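Local atomic coordinates of UDP-N-acetylglucosamine 4,6-dehydratase (Vibrio fischeri, PDB entry 3PVZ), a protein that binds NAD and is probably a lyase that dehydrates UDP-N-acetylglucosamine. Residues N228-F234 and L265-A271; I11-L17 and F234-E239. All coordinates share one frame; numbering follows the deposited sequence.

How the contacts relate
Contacts 1 and 2 share Phe234 and strand 231-235, and their centres lie about 13 Å apart. Contact 1 pairs this strand with 268-269; the two strands are neighbours in one small sheet. Contact 2 holds the N-terminal loop 11-17 against the end of the same strand and the start of helix 237-250. The two contacts also touch directly. Ile268 CD1 packs on Ile11 O at 3.1 Å, and Leu265 CD1 meets Leu17 CD2 at 4.0 Å. Bound NAD is near but not in contact: the side chains of Phe234 and Val235 each lie about 7 Å from it. Val235 is closer, about 4 Å, to the side chain of the NAD-binding residue Val203.

Contact 1. Residues N228-F234 and L265-A271; sequences NDIKRYF and LHLISFA
The ring of Phe234 turns its edge to the face of Phe270. The two planes stand at 88° and the centroids are 5.8 Å apart, an offset edge-to-face (T-shaped) pair. The carbonyl oxygen of Ile268 also lies in the plane of the Phe234 ring, 3.6 Å from CE2. Ile230 crosses the Phe270 side chain at a slant. Its CG2, anti to the backbone N, reaches Phe270 CE2 at 3.7 Å. The CG of Arg232 rests near Phe270 CZ, and the guanidinium stands steeply to that ring.

Tyr233, just before Phe234, makes a second contact. Leu267 sets CD2 over the centre of the Tyr233 ring, 3.5 Å from the centroid, a CH-pi contact almost on the ring normal. Lys231 CB packs beside Leu267 CB.

The backbones form a short antiparallel ladder. Arg232 and Ile268 are a hydrogen-bonded pair, joined by Arg232 N to Ile268 O and Ile268 N to Arg232 O, both 2.9 Å. Lys231 and Ser269 are the adjoining non-hydrogen-bonded pair. Two waters extend the link. One joins Asn228 O to Ser269 OG; the other bridges Phe234 N, at 2.7 Å, and His266 O. Ser269 is the N-cap of the following helix, and its OG accepts from Asp272 N.

Strand 231-235 is the middle strand of a small mixed sheet, between 268-269 and 202-203. Phe234 and Phe270 both touch Asn202 of strand 202-203 and Leu211 of helix 210-219. At the other end, Asn228 and Ala271 pack on Phe311 of strand 306-312.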
loop_
_atom_site.group_PDB
_atom_site.type_symbol
_atom_site.label_atom_id
_atom_site.label_comp_id
_atom_site.label_asym_id
_atom_site.label_seq_id
_atom_site.Cartn_x
_atom_site.Cartn_y
_atom_site.Cartn_z
ATOM N N ASN A 228 -1.281 -22.566 -16.141
ATOM C CA ASN A 228 -1.601 -22.765 -17.529
ATOM C C ASN A 228 -3.024 -23.197 -17.682
ATOM O O ASN A 228 -3.462 -23.350 -18.806
ATOM C CB ASN A 228 -0.614 -23.694 -18.270
ATOM C CG ASN A 228 -0.512 -25.087 -17.662
ATOM O OD1 ASN A 228 -1.329 -25.495 -16.833
ATOM N ND2 ASN A 228 0.501 -25.838 -18.101
ATOM N N ASP A 229 -3.757 -23.329 -16.570
ATOM C CA ASP A 229 -5.147 -23.847 -16.608
ATOM C C ASP A 229 -6.232 -22.872 -16.092
ATOM O O ASP A 229 -7.371 -23.258 -15.845
ATOM C CB ASP A 229 -5.235 -25.186 -15.861
ATOM C CG ASP A 229 -4.956 -25.049 -14.365
ATOM O OD1 ASP A 229 -4.507 -23.951 -13.913
ATOM O OD2 ASP A 229 -5.173 -26.054 -13.644
ATOM N N ILE A 230 -5.868 -21.611 -15.947
ATOM C CA ILE A 230 -6.800 -20.543 -15.568
ATOM C C ILE A 230 -6.792 -19.509 -16.708
ATOM O O ILE A 230 -5.740 -18.963 -17.065
ATOM C CB ILE A 230 -6.369 -19.856 -14.235
ATOM C CG1 ILE A 230 -6.105 -20.896 -13.135
ATOM C CG2 ILE A 230 -7.410 -18.840 -13.738
ATOM C CD1 ILE A 230 -7.242 -21.822 -12.912
ATOM N N LYS A 231 -7.957 -19.276 -17.297
ATOM C CA LYS A 231 -8.103 -18.273 -18.342
ATOM C C LYS A 231 -8.904 -17.093 -17.816
ATOM O O LYS A 231 -9.821 -17.271 -17.021
ATOM C CB LYS A 231 -8.845 -18.851 -19.533
ATOM C CG LYS A 231 -8.102 -19.907 -20.344
ATOM C CD LYS A 231 -9.085 -20.941 -20.905
ATOM C CE LYS A 231 -9.026 -21.045 -22.404
ATOM N NZ LYS A 231 -10.322 -21.502 -22.931
ATOM N N ARG A 232 -8.561 -15.892 -18.250
ATOM C CA ARG A 232 -9.365 -14.717 -17.902
ATOM C C ARG A 232 -9.534 -13.818 -19.101
ATOM O O ARG A 232 -8.784 -13.922 -20.073
ATOM C CB ARG A 232 -8.706 -13.876 -16.794
ATOM C CG ARG A 232 -8.480 -14.588 -15.481
ATOM C CD ARG A 232 -9.759 -14.763 -14.710
ATOM N NE ARG A 232 -9.503 -15.392 -13.416
ATOM C CZ ARG A 232 -9.966 -16.583 -13.019
ATOM N NH1 ARG A 232 -10.735 -17.360 -13.798
ATOM N NH2 ARG A 232 -9.648 -17.013 -11.801
ATOM N N TYR A 233 -10.515 -12.925 -18.982
ATOM C CA TYR A 233 -10.593 -11.708 -19.767
ATOM C C TYR A 233 -9.781 -10.589 -19.162
ATOM O O TYR A 233 -9.866 -10.314 -17.953
ATOM C CB TYR A 233 -12.028 -11.221 -19.847
ATOM C CG TYR A 233 -12.975 -12.164 -20.529
ATOM C CD1 TYR A 233 -12.812 -12.488 -21.870
ATOM C CD2 TYR A 233 -14.065 -12.680 -19.848
ATOM C CE1 TYR A 233 -13.722 -13.354 -22.530
ATOM C CE2 TYR A 233 -14.965 -13.548 -20.469
ATOM C CZ TYR A 233 -14.785 -13.877 -21.804
ATOM O OH TYR A 233 -15.661 -14.719 -22.377
ATOM N N PHE A 234 -9.036 -9.901 -20.016
ATOM C CA PHE A 234 -8.172 -8.843 -19.607
ATOM C C PHE A 234 -8.500 -7.512 -20.278
ATOM O O PHE A 234 -8.805 -7.449 -21.461
ATOM C CB PHE A 234 -6.741 -9.210 -19.947
ATOM C CG PHE A 234 -6.213 -10.331 -19.131
ATOM C CD1 PHE A 234 -5.510 -10.083 -17.962
ATOM C CD2 PHE A 234 -6.409 -11.655 -19.538
ATOM C CE1 PHE A 234 -5.027 -11.124 -17.204
ATOM C CE2 PHE A 234 -5.933 -12.681 -18.788
ATOM C CZ PHE A 234 -5.233 -12.439 -17.628
ATOM N N LEU A 265 -12.612 -9.585 -27.317
ATOM C CA LEU A 265 -12.214 -10.041 -25.984
ATOM C C LEU A 265 -12.179 -11.564 -25.916
ATOM O O LEU A 265 -13.227 -12.228 -26.045
ATOM C CB LEU A 265 -13.171 -9.519 -24.906
ATOM C CG LEU A 265 -12.939 -8.150 -24.280
ATOM C CD1 LEU A 265 -13.955 -7.889 -23.180
ATOM C CD2 LEU A 265 -11.510 -8.045 -23.735
ATOM N N HIS A 266 -10.984 -12.122 -25.720
ATOM C CA HIS A 266 -10.841 -13.565 -25.647
ATOM C C HIS A 266 -10.334 -13.949 -24.292
ATOM O O HIS A 266 -9.551 -13.214 -23.701
ATOM C CB HIS A 266 -9.855 -14.090 -26.713
ATOM C CG HIS A 266 -10.315 -13.866 -28.117
ATOM N ND1 HIS A 266 -11.446 -14.463 -28.632
ATOM C CD2 HIS A 266 -9.811 -13.093 -29.108
ATOM C CE1 HIS A 266 -11.618 -14.066 -29.880
ATOM N NE2 HIS A 266 -10.637 -13.239 -30.196
ATOM N N LEU A 267 -10.763 -15.117 -23.820
ATOM C CA LEU A 267 -10.174 -15.710 -22.645
ATOM C C LEU A 267 -8.747 -16.098 -22.992
ATOM O O LEU A 267 -8.521 -16.630 -24.059
ATOM C CB LEU A 267 -10.947 -16.941 -22.205
ATOM C CG LEU A 267 -12.389 -16.735 -21.700
ATOM C CD1 LEU A 267 -13.103 -18.081 -21.696
ATOM C CD2 LEU A 267 -12.423 -16.096 -20.316
ATOM N N ILE A 268 -7.794 -15.793 -22.112
ATOM C CA ILE A 268 -6.390 -16.085 -22.331
ATOM C C ILE A 268 -5.840 -16.581 -21.014
ATOM O O ILE A 268 -6.200 -16.085 -19.964
ATOM C CB ILE A 268 -5.568 -14.827 -22.709
ATOM C CG1 ILE A 268 -6.062 -14.177 -23.995
ATOM C CG2 ILE A 268 -4.060 -15.184 -22.871
ATOM C CD1 ILE A 268 -5.666 -12.642 -24.087
ATOM N N SER A 269 -4.938 -17.542 -21.061
ATOM C CA SER A 269 -4.369 -18.083 -19.835
ATOM C C SER A 269 -3.216 -17.209 -19.375
ATOM O O SER A 269 -2.668 -16.457 -20.158
ATOM C CB SER A 269 -3.907 -19.535 -20.052
ATOM O OG SER A 269 -2.613 -19.574 -20.639
ATOM N N PHE A 270 -2.882 -17.313 -18.097
ATOM C CA PHE A 270 -1.785 -16.593 -17.532
ATOM C C PHE A 270 -0.465 -17.029 -18.158
ATOM O O PHE A 270 0.397 -16.189 -18.409
ATOM C CB PHE A 270 -1.728 -16.790 -16.009
ATOM C CG PHE A 270 -2.825 -16.090 -15.263
ATOM C CD1 PHE A 270 -2.778 -14.730 -15.079
ATOM C CD2 PHE A 270 -3.912 -16.782 -14.781
ATOM C CE1 PHE A 270 -3.774 -14.068 -14.418
ATOM C CE2 PHE A 270 -4.930 -16.126 -14.111
ATOM C CZ PHE A 270 -4.863 -14.752 -13.932
ATOM N N ALA A 271 -0.295 -18.335 -18.351
ATOM C CA ALA A 271 0.893 -18.858 -19.017
ATOM C C ALA A 271 1.034 -18.275 -20.426
ATOM O O ALA A 271 2.140 -17.881 -20.858
ATOM C CB ALA A 271 0.840 -20.382 -19.092
HETATM O O HOH W 1 -2.453 -22.339 -20.819
HETATM O O HOH W 2 -9.189 -10.623 -22.659
#

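Contact 2. Residues I11-L17 and F234-E239; sequences IGRDTEL and FVTPQE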
loop_
_atom_site.group_PDB
_atom_site.type_symbol
_atom_site.label_atom_id
_atom_site.label_comp_id
_atom_site.label_asym_id
_atom_site.label_seq_id
_atom_site.Cartn_x
_atom_site.Cartn_y
_atom_site.Cartn_z
ATOM N N ILE A 11 -2.518 -8.755 -24.500
ATOM C CA ILE A 11 -3.767 -9.421 -24.141
ATOM C C ILE A 11 -4.572 -9.786 -25.382
ATOM O O ILE A 11 -5.811 -9.836 -25.349
ATOM C CB ILE A 11 -4.600 -8.630 -23.068
ATOM C CG1 ILE A 11 -4.871 -7.186 -23.498
ATOM C CG2 ILE A 11 -3.871 -8.634 -21.765
ATOM C CD1 ILE A 11 -5.813 -6.421 -22.561
ATOM N N GLY A 12 -3.867 -10.051 -26.480
ATOM C CA GLY A 12 -4.478 -10.672 -27.664
ATOM C C GLY A 12 -5.533 -9.844 -28.361
ATOM O O GLY A 12 -6.474 -10.392 -28.930
ATOM N N ARG A 13 -5.370 -8.524 -28.310
ATOM C CA ARG A 13 -6.282 -7.570 -28.926
ATOM C C ARG A 13 -5.436 -6.503 -29.590
ATOM O O ARG A 13 -4.251 -6.422 -29.351
ATOM C CB ARG A 13 -7.185 -6.903 -27.864
ATOM C CG ARG A 13 -8.377 -7.732 -27.420
ATOM C CD ARG A 13 -9.500 -6.862 -26.736
ATOM N NE ARG A 13 -9.222 -6.581 -25.324
ATOM C CZ ARG A 13 -9.160 -5.362 -24.784
ATOM N NH1 ARG A 13 -9.364 -4.267 -25.505
ATOM N NH2 ARG A 13 -8.902 -5.242 -23.497
ATOM N N ASP A 14 -6.053 -5.675 -30.417
ATOM C CA ASP A 14 -5.335 -4.614 -31.125
ATOM C C ASP A 14 -6.056 -3.252 -31.020
ATOM O O ASP A 14 -5.473 -2.207 -31.339
ATOM C CB ASP A 14 -5.068 -5.106 -32.572
ATOM C CG ASP A 14 -5.278 -4.039 -33.637
ATOM O OD1 ASP A 14 -4.540 -3.013 -33.649
ATOM O OD2 ASP A 14 -6.160 -4.268 -34.497
ATOM N N THR A 15 -7.275 -3.254 -30.471
ATOM C CA THR A 15 -8.088 -2.037 -30.367
ATOM C C THR A 15 -8.727 -1.845 -28.969
ATOM O O THR A 15 -9.082 -2.821 -28.299
ATOM C CB THR A 15 -9.180 -2.123 -31.427
ATOM O OG1 THR A 15 -9.820 -0.857 -31.566
ATOM C CG2 THR A 15 -10.196 -3.227 -31.073
ATOM N N GLU A 16 -8.875 -0.589 -28.553
ATOM C CA GLU A 16 -9.502 -0.255 -27.270
ATOM C C GLU A 16 -10.935 -0.788 -27.215
ATOM O O GLU A 16 -11.542 -1.035 -28.248
ATOM C CB GLU A 16 -9.451 1.261 -26.965
ATOM C CG GLU A 16 -8.037 1.882 -26.987
ATOM C CD GLU A 16 -7.658 2.813 -25.785
ATOM O OE1 GLU A 16 -8.337 2.856 -24.696
ATOM O OE2 GLU A 16 -6.598 3.480 -25.933
ATOM N N LEU A 17 -11.432 -1.051 -26.011
ATOM C CA LEU A 17 -12.807 -1.514 -25.814
ATOM C C LEU A 17 -13.903 -0.476 -26.034
ATOM O O LEU A 17 -14.952 -0.801 -26.571
ATOM C CB LEU A 17 -13.001 -2.065 -24.404
ATOM C CG LEU A 17 -13.088 -3.572 -24.263
ATOM C CD1 LEU A 17 -11.790 -4.137 -24.677
ATOM C CD2 LEU A 17 -13.419 -3.957 -22.824
ATOM N N PHE A 234 -9.036 -9.901 -20.016
ATOM C CA PHE A 234 -8.172 -8.843 -19.607
ATOM C C PHE A 234 -8.500 -7.512 -20.278
ATOM O O PHE A 234 -8.805 -7.449 -21.461
ATOM C CB PHE A 234 -6.741 -9.210 -19.947
ATOM C CG PHE A 234 -6.213 -10.331 -19.131
ATOM C CD1 PHE A 234 -5.510 -10.083 -17.962
ATOM C CD2 PHE A 234 -6.409 -11.655 -19.538
ATOM C CE1 PHE A 234 -5.027 -11.124 -17.204
ATOM C CE2 PHE A 234 -5.933 -12.681 -18.788
ATOM C CZ PHE A 234 -5.233 -12.439 -17.628
ATOM N N VAL A 235 -8.390 -6.445 -19.513
ATOM C CA VAL A 235 -8.484 -5.089 -20.030
ATOM C C VAL A 235 -7.236 -4.341 -19.654
ATOM O O VAL A 235 -6.483 -4.788 -18.802
ATOM C CB VAL A 235 -9.677 -4.331 -19.467
ATOM C CG1 VAL A 235 -10.964 -4.944 -19.950
ATOM C CG2 VAL A 235 -9.645 -4.313 -17.925
ATOM N N THR A 236 -7.017 -3.215 -20.334
ATOM C CA THR A 236 -5.970 -2.272 -19.989
ATOM C C THR A 236 -6.344 -1.341 -18.815
ATOM O O THR A 236 -7.531 -1.039 -18.552
ATOM C CB THR A 236 -5.585 -1.374 -21.192
ATOM O OG1 THR A 236 -6.677 -0.507 -21.497
ATOM C CG2 THR A 236 -5.267 -2.239 -22.447
ATOM N N PRO A 237 -5.314 -0.853 -18.119
ATOM C CA PRO A 237 -5.532 0.189 -17.142
ATOM C C PRO A 237 -6.414 1.321 -17.688
ATOM O O PRO A 237 -7.387 1.669 -17.034
ATOM C CB PRO A 237 -4.115 0.684 -16.835
ATOM C CG PRO A 237 -3.278 -0.534 -17.019
ATOM C CD PRO A 237 -3.885 -1.209 -18.223
ATOM N N GLN A 238 -6.118 1.870 -18.865
ATOM C CA GLN A 238 -6.921 2.989 -19.363
ATOM C C GLN A 238 -8.366 2.621 -19.520
ATOM O O GLN A 238 -9.258 3.428 -19.291
ATOM C CB GLN A 238 -6.416 3.501 -20.691
ATOM C CG GLN A 238 -7.235 4.672 -21.256
ATOM C CD GLN A 238 -6.488 5.399 -22.366
ATOM O OE1 GLN A 238 -5.269 5.493 -22.328
ATOM N NE2 GLN A 238 -7.221 5.917 -23.354
ATOM N N GLU A 239 -8.600 1.383 -19.922
ATOM C CA GLU A 239 -9.948 0.904 -20.095
ATOM C C GLU A 239 -10.661 0.877 -18.760
ATOM O O GLU A 239 -11.847 1.238 -18.685
ATOM C CB GLU A 239 -9.916 -0.470 -20.750
ATOM C CG GLU A 239 -9.574 -0.337 -22.210
ATOM C CD GLU A 239 -9.459 -1.645 -22.954
ATOM O OE1 GLU A 239 -9.228 -2.698 -22.327
ATOM O OE2 GLU A 239 -9.606 -1.586 -24.193
#
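The guanidinium of Arg13 and the carboxylate of Glu239 meet edge to edge, nearly coplanar, with 8° between their planes. Arg13 NH2 donates to Glu239 OE1 at 2.8 Å in a salt bridge, using the syn lone pair of that oxygen. The same NH2 donates to Phe234 O at 3.0 Å, in the carbonyl plane and on a lone pair. Both acceptors lie close to the guanidinium plane, so the two bonds fix the rotation of the group. A bend at chi3 (-82°) turns the Arg13 chain into this position.

Two backbone N-H groups approach the Glu239 carboxylate out of its plane, from opposite sides: Leu17 N to OE2 at 2.6 Å, Thr236 N to OE1 at 3.0 Å. These bonds would favour a charged Glu239.

Thr236 is the N-cap of helix 237-250. Its OG1 accepts from Glu239 N at 3.1 Å, while its own N is the donor to Glu239 OE1. Thr236 and Glu239 thus form a capping box, and the Glu239 carboxylate is also held by the N-terminal loop. That loop begins where helix 7-10 ends in a Schellman motif, with Gly12 at positive phi as the C-prime residue.

Ile11 CG2 makes an apolar contact with Phe234 CB at 3.4 Å. With CG1 between the backbone N and the carbonyl carbon (chi1 54°), its CD1 methyl is set 3.3 Å from Phe234 O, which Arg13 NH2 also binds. Leu17 crosses Val235 at about a right angle, CD2 to CG1 at 3.9 Å. The Glu16 carboxylate lies near the Gln238 amide, whose NE2 is hydrogen-bonded to Glu242 OE2.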